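Local coordinates for carbohydrate esterase family 2 (CE2) (Chaetomium olivicolor, PDB 4XVH), which probably removes acetyl groups from xylan, pairing an SGNH-type esterase domain with a jelly-roll carbohydrate-binding domain, at residues 215-220 / 268-273. Residues are numbered along the deposited sequence; the frame is centred on the assembly and turned at random.
With PEU (2,5,8,11,14,17,20,23,26,29,32,35,38,41,44,47,50,53,56,59,62,65,68,71,74,77,80-heptacosaoxadooctacontan-82-ol), chain C.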
ATOM      1  N   ASN A 215       1.274  -4.286  14.589  1.00 19.02           N
ATOM      2  CA  ASN A 215       0.075  -4.664  15.342  1.00 20.58           C
ATOM      3  C   ASN A 215       0.224  -5.959  16.152  1.00 21.54           C
ATOM      4  O   ASN A 215      -0.311  -6.070  17.271  1.00 20.80           O
ATOM      5  CB  ASN A 215      -1.109  -4.763  14.368  1.00 21.05           C
ATOM      6  CG  ASN A 215      -1.430  -3.407  13.740  1.00 21.14           C
ATOM      7  OD1 ASN A 215      -1.687  -2.450  14.452  1.00 21.05           O
ATOM      8  ND2 ASN A 215      -1.342  -3.313  12.426  1.00 20.49           N
ATOM      9  N   ASP A 216       0.958  -6.928  15.610  1.00 19.72           N
ATOM     10  CA  ASP A 216       1.121  -8.212  16.295  1.00 22.33           C
ATOM     11  C   ASP A 216       1.788  -8.016  17.661  1.00 22.09           C
ATOM     12  O   ASP A 216       1.453  -8.680  18.665  1.00 24.33           O
ATOM     13  CB  ASP A 216       1.960  -9.176  15.431  1.00 22.75           C
ATOM     14  CG  ASP A 216       1.365  -9.373  14.041  1.00 23.90           C
ATOM     15  OD1 ASP A 216       1.366  -8.401  13.270  1.00 22.61           O
ATOM     16  OD2 ASP A 216       0.881 -10.487  13.742  1.00 26.01           O
ATOM     17  N   PHE A 217       2.745  -7.091  17.693  1.00 21.79           N
ATOM     18  CA  PHE A 217       3.537  -6.888  18.902  1.00 24.24           C
ATOM     19  C   PHE A 217       2.799  -6.110  19.992  1.00 25.18           C
ATOM     20  O   PHE A 217       3.151  -6.183  21.160  1.00 27.27           O
ATOM     21  CB  PHE A 217       4.852  -6.210  18.537  1.00 22.76           C
ATOM     22  CG  PHE A 217       5.960  -7.199  18.270  1.00 23.55           C
ATOM     23  CD1 PHE A 217       6.057  -7.849  17.051  1.00 23.64           C
ATOM     24  CD2 PHE A 217       6.878  -7.496  19.243  1.00 24.63           C
ATOM     25  CE1 PHE A 217       7.082  -8.777  16.827  1.00 23.60           C
ATOM     26  CE2 PHE A 217       7.897  -8.411  19.019  1.00 25.52           C
ATOM     27  CZ  PHE A 217       7.995  -9.037  17.806  1.00 24.73           C
ATOM     28  N   GLY A 218       1.759  -5.382  19.627  1.00 25.01           N
ATOM     29  CA  GLY A 218       0.978  -4.692  20.652  1.00 24.75           C
ATOM     30  C   GLY A 218       0.356  -5.658  21.643  1.00 27.09           C
ATOM     31  O   GLY A 218      -0.212  -6.676  21.228  1.00 26.32           O
ATOM     32  N   TYR A 219       0.439  -5.349  22.945  1.00 26.02           N
ATOM     33  CA  TYR A 219      -0.145  -6.240  23.943  1.00 28.99           C
ATOM     34  C   TYR A 219      -0.557  -5.533  25.243  1.00 30.37           C
ATOM     35  O   TYR A 219      -1.448  -6.021  25.960  1.00 30.42           O
ATOM     36  CB  TYR A 219       0.834  -7.375  24.283  1.00 30.51           C
ATOM     37  CG  TYR A 219       1.956  -6.935  25.215  1.00 32.81           C
ATOM     38  CD1 TYR A 219       3.148  -6.412  24.719  1.00 33.07           C
ATOM     39  CD2 TYR A 219       1.802  -7.021  26.586  1.00 35.96           C
ATOM     40  CE1 TYR A 219       4.149  -5.986  25.580  1.00 34.10           C
ATOM     41  CE2 TYR A 219       2.789  -6.601  27.453  1.00 37.43           C
ATOM     42  CZ  TYR A 219       3.953  -6.084  26.955  1.00 35.74           C
ATOM     43  OH  TYR A 219       4.906  -5.683  27.854  1.00 36.21           O
ATOM     44  N   LEU A 220       0.098  -4.413  25.550  1.00 29.82           N
ATOM     45  CA  LEU A 220       0.059  -3.857  26.908  1.00 33.53           C
ATOM     46  C   LEU A 220      -1.356  -3.636  27.418  1.00 34.08           C
ATOM     47  O   LEU A 220      -2.143  -2.925  26.794  1.00 32.88           O
ATOM     48  CB  LEU A 220       0.833  -2.540  26.965  1.00 34.44           C
ATOM     49  CG  LEU A 220       0.822  -1.875  28.352  1.00 37.64           C
ATOM     50  CD1 LEU A 220       1.712  -2.638  29.316  1.00 39.01           C
ATOM     51  CD2 LEU A 220       1.241  -0.412  28.215  1.00 36.73           C
ATOM     52  N   ASP A 268      10.802  -5.881  27.183  1.00 35.02           N
ATOM     53  CA  ASP A 268      10.142  -6.383  25.988  1.00 34.19           C
ATOM     54  C   ASP A 268      11.067  -6.350  24.780  1.00 32.54           C
ATOM     55  O   ASP A 268      10.930  -7.181  23.885  1.00 32.21           O
ATOM     56  CB  ASP A 268       8.890  -5.563  25.668  1.00 34.92           C
ATOM     57  CG  ASP A 268       7.692  -5.932  26.539  1.00 39.07           C
ATOM     58  OD1 ASP A 268       7.310  -7.129  26.580  1.00 40.54           O
ATOM     59  OD2 ASP A 268       7.122  -5.005  27.165  1.00 39.57           O
ATOM     60  N   ALA A 269      11.972  -5.368  24.743  1.00 31.79           N
ATOM     61  CA  ALA A 269      12.856  -5.123  23.590  1.00 30.43           C
ATOM     62  C   ALA A 269      12.158  -5.418  22.270  1.00 29.11           C
ATOM     63  O   ALA A 269      12.657  -6.199  21.455  1.00 26.94           O
ATOM     64  CB  ALA A 269      14.146  -5.973  23.699  1.00 31.70           C
ATOM     65  N   GLN A 270      11.000  -4.801  22.053  1.00 28.18           N
ATOM     66  CA  GLN A 270      10.143  -5.211  20.947  1.00 26.84           C
ATOM     67  C   GLN A 270      10.817  -5.128  19.551  1.00 27.67           C
ATOM     68  O   GLN A 270      10.661  -6.046  18.715  1.00 27.21           O
ATOM     69  CB  GLN A 270       8.849  -4.382  20.964  1.00 24.00           C
ATOM     70  CG  GLN A 270       7.957  -4.686  22.146  1.00 25.24           C
ATOM     71  CD  GLN A 270       6.535  -4.252  21.887  1.00 25.46           C
ATOM     72  OE1 GLN A 270       6.286  -3.269  21.160  1.00 23.65           O
ATOM     73  NE2 GLN A 270       5.590  -5.000  22.435  1.00 25.25           N
ATOM     74  N   LYS A 271      11.573  -4.058  19.303  1.00 25.99           N
ATOM     75  CA  LYS A 271      12.173  -3.842  17.983  1.00 24.51           C
ATOM     76  C   LYS A 271      13.270  -4.864  17.681  1.00 25.33           C
ATOM     77  O   LYS A 271      13.339  -5.433  16.597  1.00 22.13           O
ATOM     78  CB  LYS A 271      12.736  -2.431  17.879  1.00 24.59           C
ATOM     79  CG  LYS A 271      13.350  -2.075  16.516  1.00 24.38           C
ATOM     80  CD  LYS A 271      12.400  -2.357  15.333  1.00 23.02           C
ATOM     81  CE  LYS A 271      12.924  -1.717  14.029  1.00 21.40           C
ATOM     82  NZ  LYS A 271      12.752  -0.233  14.063  1.00 20.27           N
ATOM     83  N   THR A 272      14.145  -5.083  18.645  1.00 28.02           N
ATOM     84  CA  THR A 272      15.161  -6.130  18.494  1.00 29.02           C
ATOM     85  C   THR A 272      14.498  -7.506  18.370  1.00 28.95           C
ATOM     86  O   THR A 272      14.888  -8.308  17.534  1.00 30.10           O
ATOM     87  CB  THR A 272      16.132  -6.097  19.674  1.00 30.85           C
ATOM     88  OG1 THR A 272      16.855  -4.859  19.618  1.00 31.43           O
ATOM     89  CG2 THR A 272      17.119  -7.287  19.643  1.00 31.61           C
ATOM     90  N   THR A 273      13.490  -7.780  19.198  1.00 29.40           N
ATOM     91  CA  THR A 273      12.785  -9.066  19.139  1.00 28.94           C
ATOM     92  C   THR A 273      12.173  -9.297  17.735  1.00 27.84           C
ATOM     93  O   THR A 273      12.322 -10.386  17.157  1.00 26.74           O
ATOM     94  CB  THR A 273      11.686  -9.152  20.210  1.00 27.86           C
ATOM     95  OG1 THR A 273      12.282  -9.021  21.509  1.00 28.73           O
ATOM     96  CG2 THR A 273      10.970 -10.498  20.149  1.00 28.97           C
TER
HETATM   97  CAA PEU C 402     -17.492   2.373   5.682  1.00 70.99           C
HETATM   98  OAB PEU C 402     -17.166   2.629   7.059  1.00 71.77           O
HETATM   99  CAC PEU C 402     -17.830   1.690   7.991  1.00 72.61           C
HETATM  100  CAD PEU C 402     -17.613   1.806   9.547  1.00 77.05           C
HETATM  101  OAE PEU C 402     -18.042   3.075  10.099  1.00 77.29           O
HETATM  102  CAF PEU C 402     -17.289   4.226   9.601  1.00 77.68           C
HETATM  103  CAG PEU C 402     -15.841   4.497  10.044  1.00 77.76           C
HETATM  104  OAH PEU C 402     -14.864   3.460   9.864  1.00 78.01           O
HETATM  105  CAI PEU C 402     -13.527   3.949  10.167  1.00 77.94           C
HETATM  106  CAJ PEU C 402     -12.488   2.825  10.263  1.00 78.01           C
HETATM  107  OAK PEU C 402     -11.164   3.367  10.514  1.00 78.05           O
HETATM  108  CAL PEU C 402     -10.314   2.326  11.038  1.00 78.01           C
HETATM  109  CAM PEU C 402      -8.895   2.782  11.356  1.00 77.83           C
HETATM  110  OAN PEU C 402      -8.346   1.658  12.074  1.00 77.54           O
HETATM  111  CAO PEU C 402      -7.019   1.881  12.601  1.00 76.89           C
HETATM  112  CAP PEU C 402      -7.039   0.813  13.676  1.00 76.24           C
HETATM  113  OAQ PEU C 402      -5.993   0.488  14.623  1.00 75.85           O
HETATM  114  CAR PEU C 402      -5.444   1.558  15.455  1.00 75.04           C
HETATM  115  CAS PEU C 402      -4.425   2.576  14.885  1.00 73.49           C
HETATM  116  OAT PEU C 402      -3.142   1.971  14.453  1.00 71.07           O
HETATM  117  CAU PEU C 402      -3.213   1.001  13.364  1.00 68.13           C
HETATM  118  CAV PEU C 402      -1.824   0.421  13.021  1.00 65.81           C
HETATM  119  OAW PEU C 402      -1.771  -0.530  11.927  1.00 64.62           O
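Phe217 and Tyr219 pack against Asp268, Gln270 and Thr273 in a mixed polar and nonpolar contact of the SGNH (GDSL-like) hydrolase domain, a parallel sheet flanked by helices. It joins the end of the short helix 214-217 and the loop after it to the loop at Asp268 and the first turn of helix 270-285.

Gln270 runs extended beyond CG alongside the Phe217 ring, with the ring and amide planes 80° apart. Its NE2 gives a weak, bent hydrogen bond to Phe217 O, 3.0 Å. The same NE2 lies at the edge of the Tyr219 ring. Asp268 OD2 is shared between Thr265 OG1 and Tyr219 OH. The modelled distance from Tyr219 OH to Asp268 OD2, 2.4 Å, is very short for a hydrogen bond and its exact value is doubtful.

Asn215 and Asp216 close a GTND sequence that matches block III of SGNH hydrolases, and Asn215 probably helps form the oxyanion hole, as in relatives. Here Asn215 ND2 donates to OAW of the bound polyether PEU at 2.9 Å, while the Asp216 carboxylate accepts from the backbone N-H groups of Leu166 (OD1) and Ile167 (OD2).

Thr273 OG1 bonds back to the carbonyl O of Ala269, the N-cap residue of helix 270-285, at 2.8 Å. With CG2 anti to the backbone N, the Thr273 methyl meets the edge of the Phe217 ring, CG2 lying 3.9 Å from CE2.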